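Local coordinates for cell wall binding protein cwp8 (Peptoclostridium difficile, PDB 5J6Q) that probably anchors itself to the clostridial cell wall through its CWB2 modules, as a cell wall protein associated with the S-layer, at residues Y88-Y93 / G145-D150; D186-S191 / E256-S261; L218-E223 / S242-V247. All blocks are in the same frame, centred on the assembly; numbering follows the deposited sequence.

Contact 1. Residues Y88-Y93 / G145-D150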
ATOM      1  N   TYR A  88     -23.433  35.547 -28.240  1.00 67.09           N
ATOM      2  CA  TYR A  88     -24.436  36.315 -27.512  1.00 72.70           C
ATOM      3  C   TYR A  88     -25.668  35.601 -27.113  1.00 73.31           C
ATOM      4  O   TYR A  88     -26.000  34.513 -27.608  1.00 72.25           O
ATOM      5  CB  TYR A  88     -24.832  37.574 -28.335  1.00 72.87           C
ATOM      6  CG  TYR A  88     -25.631  37.287 -29.591  1.00 74.96           C
ATOM      7  CD1 TYR A  88     -27.022  37.315 -29.579  1.00 77.19           C
ATOM      8  CD2 TYR A  88     -24.997  36.991 -30.787  1.00 76.81           C
ATOM      9  CE1 TYR A  88     -27.758  37.049 -30.728  1.00 84.56           C
ATOM     10  CE2 TYR A  88     -25.724  36.719 -31.941  1.00 76.74           C
ATOM     11  CZ  TYR A  88     -27.102  36.748 -31.910  1.00 86.09           C
ATOM     12  OH  TYR A  88     -27.802  36.465 -33.053  1.00 91.63           O
ATOM     13  N   LYS A  89     -26.368  36.234 -26.155  1.00 75.31           N
ATOM     14  CA  LYS A  89     -27.638  35.700 -25.675  1.00 77.68           C
ATOM     15  C   LYS A  89     -28.670  36.839 -25.569  1.00 81.64           C
ATOM     16  O   LYS A  89     -28.340  37.995 -25.269  1.00 80.57           O
ATOM     17  CB  LYS A  89     -27.454  35.009 -24.321  1.00 78.04           C
ATOM     18  CG  LYS A  89     -26.775  35.904 -23.289  1.00 76.21           C
ATOM     19  CD  LYS A  89     -27.033  35.403 -21.867  1.00 77.85           C
ATOM     20  CE  LYS A  89     -26.683  36.490 -20.873  1.00 80.68           C
ATOM     21  NZ  LYS A  89     -26.176  35.939 -19.592  1.00 77.43           N
ATOM     22  N   ILE A  90     -29.921  36.514 -25.837  1.00 83.75           N
ATOM     23  CA  ILE A  90     -30.955  37.529 -25.788  1.00 83.86           C
ATOM     24  C   ILE A  90     -31.574  37.541 -24.409  1.00 80.29           C
ATOM     25  O   ILE A  90     -32.117  36.528 -23.970  1.00 74.06           O
ATOM     26  CB  ILE A  90     -32.012  37.278 -26.884  1.00 85.92           C
ATOM     27  CG1 ILE A  90     -31.384  37.505 -28.271  1.00 85.97           C
ATOM     28  CG2 ILE A  90     -33.203  38.214 -26.684  1.00 87.55           C
ATOM     29  CD1 ILE A  90     -32.302  37.113 -29.421  1.00 81.99           C
ATOM     30  N   GLU A  91     -31.449  38.680 -23.709  1.00 78.68           N
ATOM     31  CA  GLU A  91     -32.042  38.768 -22.379  1.00 80.14           C
ATOM     32  C   GLU A  91     -33.300  39.651 -22.376  1.00 79.09           C
ATOM     33  O   GLU A  91     -33.337  40.715 -23.011  1.00 76.43           O
ATOM     34  CB  GLU A  91     -31.011  39.294 -21.372  1.00 79.31           C
ATOM     35  CG  GLU A  91     -30.129  38.160 -20.883  1.00 82.24           C
ATOM     36  CD  GLU A  91     -29.141  38.597 -19.832  1.00 82.78           C
ATOM     37  OE1 GLU A  91     -28.901  37.800 -18.895  1.00 83.61           O
ATOM     38  OE2 GLU A  91     -28.601  39.722 -19.950  1.00 82.02           O
ATOM     39  N   ASN A  92     -34.324  39.209 -21.645  1.00 76.73           N
ATOM     40  CA  ASN A  92     -35.593  39.938 -21.570  1.00 74.44           C
ATOM     41  C   ASN A  92     -35.904  40.508 -20.193  1.00 72.11           C
ATOM     42  O   ASN A  92     -35.558  39.927 -19.172  1.00 69.31           O
ATOM     43  CB  ASN A  92     -36.723  39.018 -22.009  1.00 74.73           C
ATOM     44  CG  ASN A  92     -36.559  38.637 -23.450  1.00 75.34           C
ATOM     45  OD1 ASN A  92     -35.891  39.359 -24.172  1.00 79.77           O
ATOM     46  ND2 ASN A  92     -37.098  37.543 -23.947  1.00 76.40           N
ATOM     47  N   TYR A  93     -36.532  41.689 -20.174  1.00 71.71           N
ATOM     48  CA  TYR A  93     -36.931  42.315 -18.915  1.00 67.05           C
ATOM     49  C   TYR A  93     -37.775  41.298 -18.114  1.00 63.79           C
ATOM     50  O   TYR A  93     -38.684  40.711 -18.673  1.00 65.79           O
ATOM     51  CB  TYR A  93     -37.753  43.548 -19.203  1.00 66.51           C
ATOM     52  CG  TYR A  93     -36.983  44.609 -19.934  1.00 66.72           C
ATOM     53  CD1 TYR A  93     -37.229  44.874 -21.279  1.00 64.88           C
ATOM     54  CD2 TYR A  93     -36.044  45.396 -19.273  1.00 63.03           C
ATOM     55  CE1 TYR A  93     -36.562  45.901 -21.943  1.00 68.65           C
ATOM     56  CE2 TYR A  93     -35.382  46.420 -19.924  1.00 68.13           C
ATOM     57  CZ  TYR A  93     -35.643  46.674 -21.258  1.00 72.61           C
ATOM     58  OH  TYR A  93     -34.985  47.713 -21.882  1.00 81.68           O
ATOM     59  N   GLY A 145     -40.820  40.371 -20.439  1.00 87.80           N
ATOM     60  CA  GLY A 145     -40.665  39.302 -21.415  1.00 86.61           C
ATOM     61  C   GLY A 145     -40.171  39.800 -22.760  1.00 84.02           C
ATOM     62  O   GLY A 145     -39.920  39.006 -23.662  1.00 84.45           O
ATOM     63  N   ASP A 146     -40.054  41.117 -22.897  1.00 82.12           N
ATOM     64  CA  ASP A 146     -39.543  41.793 -24.086  1.00 81.23           C
ATOM     65  C   ASP A 146     -38.008  41.890 -23.989  1.00 82.20           C
ATOM     66  O   ASP A 146     -37.485  42.027 -22.889  1.00 79.61           O
ATOM     67  CB  ASP A 146     -40.094  43.229 -24.172  1.00 76.46           C
ATOM     68  CG  ASP A 146     -41.475  43.375 -24.791  1.00 72.34           C
ATOM     69  OD1 ASP A 146     -42.129  42.332 -25.066  1.00 67.07           O
ATOM     70  OD2 ASP A 146     -41.899  44.521 -24.996  1.00 68.14           O
ATOM     71  N   GLN A 147     -37.301  41.844 -25.136  1.00 83.41           N
ATOM     72  CA  GLN A 147     -35.854  41.931 -25.163  1.00 81.89           C
ATOM     73  C   GLN A 147     -35.374  43.268 -24.670  1.00 81.52           C
ATOM     74  O   GLN A 147     -36.045  44.280 -24.870  1.00 82.48           O
ATOM     75  CB  GLN A 147     -35.322  41.685 -26.597  1.00 83.32           C
ATOM     76  CG  GLN A 147     -33.816  41.944 -26.703  1.00 82.74           C
ATOM     77  CD  GLN A 147     -33.183  41.287 -27.910  1.00 86.55           C
ATOM     78  OE1 GLN A 147     -33.827  40.558 -28.678  1.00 90.43           O
ATOM     79  NE2 GLN A 147     -31.881  41.495 -28.075  1.00 89.32           N
ATOM     80  N   HIS A 148     -34.215  43.266 -24.010  1.00 83.37           N
ATOM     81  CA  HIS A 148     -33.568  44.461 -23.499  1.00 90.58           C
ATOM     82  C   HIS A 148     -33.283  45.398 -24.672  1.00 97.80           C
ATOM     83  O   HIS A 148     -33.006  44.937 -25.773  1.00100.71           O
ATOM     84  CB  HIS A 148     -32.246  44.100 -22.791  1.00 94.63           C
ATOM     85  CG  HIS A 148     -32.426  43.451 -21.459  1.00 97.75           C
ATOM     86  ND1 HIS A 148     -31.370  43.255 -20.591  1.00 97.14           N
ATOM     87  CD2 HIS A 148     -33.526  42.947 -20.848  1.00 98.83           C
ATOM     88  CE1 HIS A 148     -31.834  42.651 -19.505  1.00 96.43           C
ATOM     89  NE2 HIS A 148     -33.128  42.452 -19.630  1.00 99.46           N
ATOM     90  N   LEU A 149     -33.344  46.698 -24.443  1.00104.74           N
ATOM     91  CA  LEU A 149     -33.128  47.683 -25.489  1.00114.86           C
ATOM     92  C   LEU A 149     -32.020  48.650 -25.105  1.00120.24           C
ATOM     93  O   LEU A 149     -31.742  48.828 -23.921  1.00121.06           O
ATOM     94  CB  LEU A 149     -34.430  48.469 -25.724  1.00118.27           C
ATOM     95  CG  LEU A 149     -35.350  47.898 -26.803  1.00120.78           C
ATOM     96  CD1 LEU A 149     -36.092  46.704 -26.291  1.00122.44           C
ATOM     97  CD2 LEU A 149     -36.367  48.926 -27.208  1.00122.50           C
ATOM     98  N   ASP A 150     -31.384  49.263 -26.107  1.00126.16           N
ATOM     99  CA  ASP A 150     -30.323  50.241 -25.902  1.00137.19           C
ATOM    100  C   ASP A 150     -30.925  51.605 -26.198  1.00144.08           C
ATOM    101  O   ASP A 150     -31.199  51.915 -27.359  1.00147.54           O
ATOM    102  CB  ASP A 150     -29.135  49.962 -26.840  1.00141.76           C
ATOM    103  CG  ASP A 150     -27.865  50.709 -26.467  1.00145.27           C
ATOM    104  OD1 ASP A 150     -27.951  51.671 -25.669  1.00147.03           O
ATOM    105  OD2 ASP A 150     -26.786  50.335 -26.976  1.00148.00           O
TER
HETATM  106  O   HOH W   1     -33.168  40.401 -17.784  1.00 79.33           O

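Contact 2. Residues D186-S191 / E256-S261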
ATOM      1  N   ASP A 186       5.000   7.918 -14.543  1.00 66.63           N
ATOM      2  CA  ASP A 186       4.117   6.754 -14.512  1.00 67.07           C
ATOM      3  C   ASP A 186       3.110   7.009 -13.439  1.00 66.10           C
ATOM      4  O   ASP A 186       3.501   7.210 -12.286  1.00 65.24           O
ATOM      5  CB  ASP A 186       4.944   5.490 -14.222  1.00 75.89           C
ATOM      6  CG  ASP A 186       5.909   5.201 -15.352  1.00 92.62           C
ATOM      7  OD1 ASP A 186       7.136   5.276 -15.117  1.00 96.20           O
ATOM      8  OD2 ASP A 186       5.433   4.912 -16.487  1.00 98.48           O
ATOM      9  N   LEU A 187       1.814   6.991 -13.772  1.00 62.70           N
ATOM     10  CA  LEU A 187       0.785   7.318 -12.812  1.00 62.42           C
ATOM     11  C   LEU A 187      -0.186   6.158 -12.574  1.00 71.81           C
ATOM     12  O   LEU A 187      -0.445   5.367 -13.499  1.00 70.63           O
ATOM     13  CB  LEU A 187      -0.005   8.517 -13.330  1.00 65.00           C
ATOM     14  CG  LEU A 187       0.824   9.602 -14.034  1.00 62.68           C
ATOM     15  CD1 LEU A 187      -0.129  10.585 -14.754  1.00 57.91           C
ATOM     16  CD2 LEU A 187       1.672  10.290 -12.984  1.00 60.93           C
ATOM     17  N   GLN A 188      -0.724   6.071 -11.331  1.00 69.15           N
ATOM     18  CA  GLN A 188      -1.651   5.019 -10.997  1.00 63.94           C
ATOM     19  C   GLN A 188      -2.756   5.615 -10.158  1.00 61.36           C
ATOM     20  O   GLN A 188      -2.503   6.507  -9.334  1.00 61.51           O
ATOM     21  CB  GLN A 188      -0.953   3.919 -10.160  1.00 66.92           C
ATOM     22  CG  GLN A 188       0.185   3.201 -10.833  1.00 70.80           C
ATOM     23  CD  GLN A 188       0.534   1.955 -10.042  1.00 73.00           C
ATOM     24  OE1 GLN A 188      -0.327   1.132  -9.742  1.00 73.36           O
ATOM     25  NE2 GLN A 188       1.790   1.811  -9.666  1.00 69.92           N
ATOM     26  N   ASP A 189      -3.951   5.137 -10.353  1.00 59.34           N
ATOM     27  CA  ASP A 189      -5.102   5.557  -9.562  1.00 63.62           C
ATOM     28  C   ASP A 189      -5.677   4.294  -8.897  1.00 66.33           C
ATOM     29  O   ASP A 189      -6.358   3.523  -9.580  1.00 66.47           O
ATOM     30  CB  ASP A 189      -6.154   6.172 -10.485  1.00 72.56           C
ATOM     31  CG  ASP A 189      -6.634   7.482  -9.980  1.00 78.40           C
ATOM     32  OD1 ASP A 189      -6.659   8.425 -10.764  1.00 86.09           O
ATOM     33  OD2 ASP A 189      -6.991   7.560  -8.778  1.00 83.56           O
ATOM     34  N   ILE A 190      -5.432   4.066  -7.601  1.00 61.22           N
ATOM     35  CA  ILE A 190      -5.901   2.813  -6.980  1.00 58.13           C
ATOM     36  C   ILE A 190      -6.595   3.009  -5.627  1.00 54.18           C
ATOM     37  O   ILE A 190      -6.430   4.046  -4.976  1.00 54.48           O
ATOM     38  CB  ILE A 190      -4.656   1.902  -6.772  1.00 55.30           C
ATOM     39  CG1 ILE A 190      -3.643   2.674  -5.876  1.00 57.61           C
ATOM     40  CG2 ILE A 190      -4.035   1.513  -8.115  1.00 55.16           C
ATOM     41  CD1 ILE A 190      -2.366   1.888  -5.537  1.00 61.55           C
ATOM     42  N   SER A 191      -7.383   2.040  -5.222  1.00 53.64           N
ATOM     43  CA  SER A 191      -7.993   2.156  -3.920  1.00 62.00           C
ATOM     44  C   SER A 191      -6.843   1.980  -2.841  1.00 61.67           C
ATOM     45  O   SER A 191      -5.763   1.457  -3.143  1.00 59.01           O
ATOM     46  CB  SER A 191      -9.056   1.076  -3.754  1.00 63.68           C
ATOM     47  OG  SER A 191      -8.440  -0.203  -3.660  1.00 70.76           O
ATOM     48  N   GLU A 256       7.317   8.190 -10.349  1.00 78.58           N
ATOM     49  CA  GLU A 256       6.069   7.467 -10.422  1.00 62.14           C
ATOM     50  C   GLU A 256       5.181   8.071  -9.413  1.00 55.87           C
ATOM     51  O   GLU A 256       5.602   8.320  -8.300  1.00 57.75           O
ATOM     52  CB  GLU A 256       6.287   5.932 -10.176  1.00 60.00           C
ATOM     53  CG  GLU A 256       5.035   5.213  -9.727  1.00 60.01           C
ATOM     54  CD  GLU A 256       5.266   3.712  -9.458  1.00 68.91           C
ATOM     55  OE1 GLU A 256       6.354   3.343  -8.956  1.00 67.57           O
ATOM     56  OE2 GLU A 256       4.345   2.909  -9.763  1.00 67.58           O
ATOM     57  N   THR A 257       3.944   8.310  -9.758  1.00 55.07           N
ATOM     58  CA  THR A 257       3.019   8.884  -8.812  1.00 54.65           C
ATOM     59  C   THR A 257       1.819   7.971  -8.652  1.00 58.74           C
ATOM     60  O   THR A 257       1.200   7.623  -9.657  1.00 63.47           O
ATOM     61  CB  THR A 257       2.616  10.322  -9.306  1.00 52.02           C
ATOM     62  OG1 THR A 257       3.751  11.189  -9.165  1.00 52.09           O
ATOM     63  CG2 THR A 257       1.499  10.873  -8.514  1.00 48.81           C
ATOM     64  N   ILE A 258       1.462   7.572  -7.396  1.00 59.76           N
ATOM     65  CA  ILE A 258       0.310   6.700  -7.148  1.00 59.37           C
ATOM     66  C   ILE A 258      -0.732   7.392  -6.281  1.00 61.57           C
ATOM     67  O   ILE A 258      -0.459   7.687  -5.128  1.00 65.03           O
ATOM     68  CB  ILE A 258       0.777   5.393  -6.425  1.00 59.97           C
ATOM     69  CG1 ILE A 258       1.754   4.637  -7.315  1.00 62.24           C
ATOM     70  CG2 ILE A 258      -0.465   4.520  -6.077  1.00 52.16           C
ATOM     71  CD1 ILE A 258       2.631   3.643  -6.508  1.00 72.97           C
ATOM     72  N   SER A 259      -1.929   7.577  -6.802  1.00 63.62           N
ATOM     73  CA  SER A 259      -3.049   8.262  -6.142  1.00 62.36           C
ATOM     74  C   SER A 259      -3.934   7.236  -5.477  1.00 58.48           C
ATOM     75  O   SER A 259      -4.468   6.334  -6.169  1.00 54.60           O
ATOM     76  CB  SER A 259      -3.887   9.040  -7.177  1.00 58.74           C
ATOM     77  OG  SER A 259      -3.062   9.746  -8.102  1.00 59.35           O
ATOM     78  N   VAL A 260      -4.151   7.378  -4.164  1.00 54.35           N
ATOM     79  CA  VAL A 260      -4.996   6.396  -3.508  1.00 53.78           C
ATOM     80  C   VAL A 260      -6.120   7.062  -2.749  1.00 53.73           C
ATOM     81  O   VAL A 260      -6.004   8.191  -2.295  1.00 55.48           O
ATOM     82  CB  VAL A 260      -4.150   5.468  -2.590  1.00 56.37           C
ATOM     83  CG1 VAL A 260      -3.004   4.851  -3.397  1.00 59.11           C
ATOM     84  CG2 VAL A 260      -3.582   6.232  -1.413  1.00 52.63           C
ATOM     85  N   SER A 261      -7.206   6.351  -2.604  1.00 53.94           N
ATOM     86  CA  SER A 261      -8.353   6.903  -1.947  1.00 59.57           C
ATOM     87  C   SER A 261      -9.194   5.774  -1.509  1.00 59.18           C
ATOM     88  O   SER A 261      -8.995   4.677  -1.992  1.00 59.90           O
ATOM     89  CB  SER A 261      -9.152   7.752  -2.946  1.00 62.32           C
ATOM     90  OG  SER A 261      -9.469   6.938  -4.070  1.00 61.15           O
TER

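Contact 3. Residues L218-E223 / S242-V247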
ATOM      1  N   LEU A 218      10.539   8.827  -1.075  1.00 73.72           N
ATOM      2  CA  LEU A 218       9.097   8.788  -1.081  1.00 68.80           C
ATOM      3  C   LEU A 218       8.660  10.134  -0.638  1.00 65.97           C
ATOM      4  O   LEU A 218       9.140  10.632   0.358  1.00 66.77           O
ATOM      5  CB  LEU A 218       8.510   7.703  -0.139  1.00 67.45           C
ATOM      6  CG  LEU A 218       7.063   7.288  -0.425  1.00 67.19           C
ATOM      7  CD1 LEU A 218       6.716   6.054   0.388  1.00 70.69           C
ATOM      8  CD2 LEU A 218       6.073   8.354  -0.020  1.00 70.79           C
ATOM      9  N   THR A 219       7.726  10.719  -1.348  1.00 65.54           N
ATOM     10  CA  THR A 219       7.252  12.051  -1.008  1.00 67.11           C
ATOM     11  C   THR A 219       5.781  12.021  -1.140  1.00 63.07           C
ATOM     12  O   THR A 219       5.246  11.153  -1.850  1.00 62.43           O
ATOM     13  CB  THR A 219       7.952  13.108  -1.911  1.00 63.63           C
ATOM     14  OG1 THR A 219       7.779  12.714  -3.288  1.00 63.55           O
ATOM     15  CG2 THR A 219       9.479  13.203  -1.598  1.00 53.49           C
ATOM     16  N   PHE A 220       5.106  12.925  -0.459  1.00 65.18           N
ATOM     17  CA  PHE A 220       3.642  12.931  -0.504  1.00 72.30           C
ATOM     18  C   PHE A 220       3.125  14.163  -1.239  1.00 80.49           C
ATOM     19  O   PHE A 220       3.855  15.140  -1.386  1.00 82.57           O
ATOM     20  CB  PHE A 220       3.049  12.922   0.910  1.00 79.49           C
ATOM     21  CG  PHE A 220       3.369  11.686   1.730  1.00 85.61           C
ATOM     22  CD1 PHE A 220       4.319  11.731   2.735  1.00 87.62           C
ATOM     23  CD2 PHE A 220       2.711  10.491   1.500  1.00 86.41           C
ATOM     24  CE1 PHE A 220       4.603  10.603   3.497  1.00 91.21           C
ATOM     25  CE2 PHE A 220       2.996   9.364   2.264  1.00 89.33           C
ATOM     26  CZ  PHE A 220       3.939   9.427   3.256  1.00 93.56           C
ATOM     27  N   GLU A 221       1.864  14.120  -1.695  1.00 85.03           N
ATOM     28  CA  GLU A 221       1.286  15.255  -2.392  1.00 89.73           C
ATOM     29  C   GLU A 221      -0.211  15.127  -2.368  1.00 91.60           C
ATOM     30  O   GLU A 221      -0.730  14.061  -2.054  1.00 87.64           O
ATOM     31  CB  GLU A 221       1.815  15.346  -3.834  1.00 91.23           C
ATOM     32  CG  GLU A 221       3.037  16.247  -3.934  1.00 94.79           C
ATOM     33  CD  GLU A 221       4.062  15.731  -4.919  1.00101.95           C
ATOM     34  OE1 GLU A 221       3.676  15.471  -6.080  1.00103.18           O
ATOM     35  OE2 GLU A 221       5.251  15.582  -4.527  1.00102.70           O
ATOM     36  N   ASN A 222      -0.899  16.224  -2.685  1.00 96.42           N
ATOM     37  CA  ASN A 222      -2.355  16.352  -2.733  1.00105.84           C
ATOM     38  C   ASN A 222      -3.019  15.634  -1.574  1.00109.55           C
ATOM     39  O   ASN A 222      -4.007  14.925  -1.753  1.00109.79           O
ATOM     40  CB  ASN A 222      -2.877  15.840  -4.073  1.00111.55           C
ATOM     41  CG  ASN A 222      -2.279  16.612  -5.220  1.00117.92           C
ATOM     42  OD1 ASN A 222      -2.670  17.759  -5.458  1.00120.38           O
ATOM     43  ND2 ASN A 222      -1.301  16.078  -5.953  1.00120.17           N
ATOM     44  N   GLU A 223      -2.461  15.824  -0.374  1.00111.88           N
ATOM     45  CA  GLU A 223      -2.992  15.206   0.837  1.00116.45           C
ATOM     46  C   GLU A 223      -4.341  15.822   1.223  1.00117.92           C
ATOM     47  O   GLU A 223      -4.399  16.982   1.609  1.00118.73           O
ATOM     48  CB  GLU A 223      -1.979  15.368   1.982  1.00118.02           C
ATOM     49  CG  GLU A 223      -0.690  14.610   1.710  1.00118.25           C
ATOM     50  CD  GLU A 223       0.479  15.112   2.540  1.00115.29           C
ATOM     51  OE1 GLU A 223       1.220  14.262   3.075  1.00110.97           O
ATOM     52  OE2 GLU A 223       0.664  16.342   2.650  1.00112.65           O
ATOM     53  N   SER A 242     -11.002   9.647   1.219  1.00107.51           N
ATOM     54  CA  SER A 242      -9.790  10.306   1.705  1.00 94.93           C
ATOM     55  C   SER A 242      -8.759  10.089   0.635  1.00 85.72           C
ATOM     56  O   SER A 242      -8.826   9.068  -0.032  1.00 82.17           O
ATOM     57  CB  SER A 242      -9.304   9.681   3.009  1.00 94.63           C
ATOM     58  OG  SER A 242      -8.788  10.666   3.894  1.00 98.81           O
ATOM     59  N   SER A 243      -7.804  10.990   0.449  1.00 76.70           N
ATOM     60  CA  SER A 243      -6.893  10.721  -0.623  1.00 74.92           C
ATOM     61  C   SER A 243      -5.558  11.339  -0.434  1.00 70.77           C
ATOM     62  O   SER A 243      -5.357  12.235   0.400  1.00 67.47           O
ATOM     63  CB  SER A 243      -7.485  11.210  -1.956  1.00 78.44           C
ATOM     64  OG  SER A 243      -7.383  12.621  -2.139  1.00 79.90           O
ATOM     65  N   PHE A 244      -4.631  10.837  -1.218  1.00 60.86           N
ATOM     66  CA  PHE A 244      -3.312  11.389  -1.243  1.00 53.02           C
ATOM     67  C   PHE A 244      -2.566  10.757  -2.325  1.00 53.33           C
ATOM     68  O   PHE A 244      -2.966   9.722  -2.893  1.00 54.66           O
ATOM     69  CB  PHE A 244      -2.565  11.310   0.120  1.00 60.38           C
ATOM     70  CG  PHE A 244      -2.122   9.956   0.654  1.00 57.32           C
ATOM     71  CD1 PHE A 244      -0.827   9.519   0.483  1.00 61.03           C
ATOM     72  CD2 PHE A 244      -2.986   9.170   1.372  1.00 61.34           C
ATOM     73  CE1 PHE A 244      -0.407   8.299   1.037  1.00 67.28           C
ATOM     74  CE2 PHE A 244      -2.565   7.955   1.923  1.00 61.49           C
ATOM     75  CZ  PHE A 244      -1.285   7.535   1.749  1.00 57.65           C
ATOM     76  N   ASP A 245      -1.491  11.392  -2.651  1.00 53.48           N
ATOM     77  CA  ASP A 245      -0.587  11.005  -3.719  1.00 59.33           C
ATOM     78  C   ASP A 245       0.725  10.599  -3.093  1.00 57.47           C
ATOM     79  O   ASP A 245       1.217  11.265  -2.153  1.00 53.13           O
ATOM     80  CB  ASP A 245      -0.310  12.187  -4.720  1.00 61.89           C
ATOM     81  CG  ASP A 245      -1.288  12.334  -5.910  1.00 69.32           C
ATOM     82  OD1 ASP A 245      -2.416  11.727  -5.868  1.00 69.82           O
ATOM     83  OD2 ASP A 245      -0.944  13.067  -6.874  1.00 73.05           O
ATOM     84  N   ILE A 246       1.289   9.527  -3.637  1.00 53.27           N
ATOM     85  CA  ILE A 246       2.546   8.943  -3.230  1.00 54.02           C
ATOM     86  C   ILE A 246       3.442   9.109  -4.405  1.00 53.44           C
ATOM     87  O   ILE A 246       3.063   8.619  -5.462  1.00 57.86           O
ATOM     88  CB  ILE A 246       2.349   7.394  -2.922  1.00 52.54           C
ATOM     89  CG1 ILE A 246       1.345   7.162  -1.844  1.00 49.66           C
ATOM     90  CG2 ILE A 246       3.666   6.762  -2.587  1.00 50.49           C
ATOM     91  CD1 ILE A 246       0.800   5.711  -1.821  1.00 50.08           C
ATOM     92  N   VAL A 247       4.638   9.699  -4.251  1.00 53.80           N
ATOM     93  CA  VAL A 247       5.544   9.911  -5.353  1.00 58.22           C
ATOM     94  C   VAL A 247       6.883   9.251  -5.104  1.00 61.28           C
ATOM     95  O   VAL A 247       7.514   9.517  -4.084  1.00 61.34           O
ATOM     96  CB  VAL A 247       5.718  11.474  -5.506  1.00 65.70           C
ATOM     97  CG1 VAL A 247       6.620  11.803  -6.690  1.00 66.73           C
ATOM     98  CG2 VAL A 247       4.354  12.142  -5.656  1.00 67.25           C
TER
HETATM   99  O   HOH W   2       1.432  15.252  -7.387  1.00 70.37           O

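Contact 1. Residues Y88-Y93 / G145-D150
Asn92 and Gln147 form a single backbone bridge, CA to CA 4.1 Å, where the two chains run 105° apart. Three main-chain hydrogen bonds hold this crossing: His148 N to Glu91 O at 2.9 Å, Tyr93 N to Asp146 O, and Gly145 N to Tyr93 O at 2.8 Å. Gly145 has a positive phi, at which a CB would press on the preceding carbonyl oxygen; hence the residue type.

Tyr93 is the buried side chain of the contact. With CG anti to its own carbonyl carbon (chi1 -63°), the ring lies against residues 146-149, and His148 CD2 sits over the centre of one face, 3.8 Å above the plane. The two ring planes are inclined at 36°, an oblique meeting. A tyrosine suits this place because it supplies an apolar plate and a polar end: its OH accepts the N-H of Leu149, N to OH 3.2 Å. The imidazole is hemmed in by Glu91, whose CB makes a CH-pi contact 4.0 Å from the centroid of the His148 ring, and by Tyr93 N at its edge. A water joins His148 NE2 (2.8 Å) to Asn92 O. Beyond the bridge, Ile90 CG2 packs against the side-chain amide of Gln147, nearest at OE1, 3.1 Å away, the two side chains crossing at about a right angle.

Strands 88-90 and 149-150 are the outer members of a three-stranded antiparallel sheet, separated by strand 165-171. Backbone hydrogen bonds tie Lys89 to Ser170 and His148 to Arg168, while Ile90 and Gln147 both rest on Tyr169.

Contact 2. Residues D186-S191 / E256-S261
Gln188 turns its CG beside the backbone N (chi1 -62°) and Glu256 swings its own opposite the N (chi1 158°); both chains then run extended and converge. Gln188 NE2 donates a hydrogen bond to Glu256 OE2 at 2.8 Å, with the oxygen in the amide plane and the amide and carboxylate nearly coplanar. Ile190 instead holds CG1 between the backbone N and the carbonyl carbon (chi1 58°), a crowded position that carries it over the neighbouring strand. Its CD1 presses on Ile258 CG2 at 3.3 Å and its CG1 on Val260 CG1 at 3.4 Å, both unusually tight.

Beneath these groups the strands are parallel, paired in step from Asp186 with Glu256 to Ser191 with Ser261. The bonds zigzag between them: Thr257 N to Asp186 O, Gln188 N to Thr257 O, Ser259 N to Gln188 O, Ile190 N to Ser259 O and, weakly, Ser261 N to Ile190 O. On the other face Leu187 CD2 lies alongside Thr257 CB, 3.8 Å away, beta-branched threonine suiting an extended backbone.

One face thus changes character along its length. Ile190 and Val260 meet Leu195 at the apolar end, whereas Glu256 and Asp186 form salt bridges with Lys211 and Lys254 respectively. With Gln188 on OE2 and Lys211 on OE1, each Glu256 carboxylate oxygen has its own partner, which probably favours the ionised form and limits rotation.

Contact 3. Residues L218-E223 / S242-V247
Phe220 turns the edge of its ring toward Phe244 CE1, 3.8 Å from Phe220 CE2, and toward Asp245 O, while Leu218 CD2 lies over one face, 3.9 Å above the plane and displaced toward the rim. The phenylalanine planes are 61° apart, an oblique pairing of side chains that lie side by side and point the same way. Phe244 places CG between its backbone N and carbonyl carbon (chi1 69°) and Phe220 beside its N (chi1 -63°), which brings the rings together. Leu218 CD2 also touches Ile246 CG2.

The opposite side is mostly polar. Asn222 ND2 donates to Asp245 OD2 at 3.2 Å from above the carboxylate plane. Asn222 has positive phi and psi at the strand's corner, which asparagine tolerates well. A water donates to both Glu221 OE1 (2.6 Å) and Asp245 OD2 (3.3 Å), probably easing repulsion between these like charges. Val247 CG2 lies against the Glu221 carboxylate, and Thr219 OG1 bonds weakly to Val247 O.

Along the antiparallel backbones, Thr219 with Val247 and Glu221 with Asp245 are hydrogen-bonded pairs; Phe220 with Ile246 is the non-hydrogen-bonded pair between them.

Strand 217-224 forms one margin of a four-stranded mixed sheet, and strand 242-249 lies between it and strand 256-262, where Ser259 OG binds Asp245 OD1. Helix 265-280 packs on the aromatic side: His272 meets both phenylalanine rings, edge-to-face with Phe244, and Val268 also touches Phe244.

How the contacts relate
Contacts 2 and 3 are two seams of one four-stranded sheet in the Cwp8 domain 3 region, their centres 9 Å apart. Contact 3 is nested in the loop that contact 2 closes. The central strands 242-249 and 256-262 are consecutive in the chain and join the seams through Ile258 N to Ile246 O (2.7 Å) and Val260 N to Phe244 O (2.9 Å), both probable hydrogen bonds. The sheet therefore combines one parallel seam with antiparallel ones. Contact 1 belongs to the domain 2 region, its centre about 50 Å from each of the others and its nearest atoms about 33 Å from contact 3, so it does not touch that sheet's two contacts.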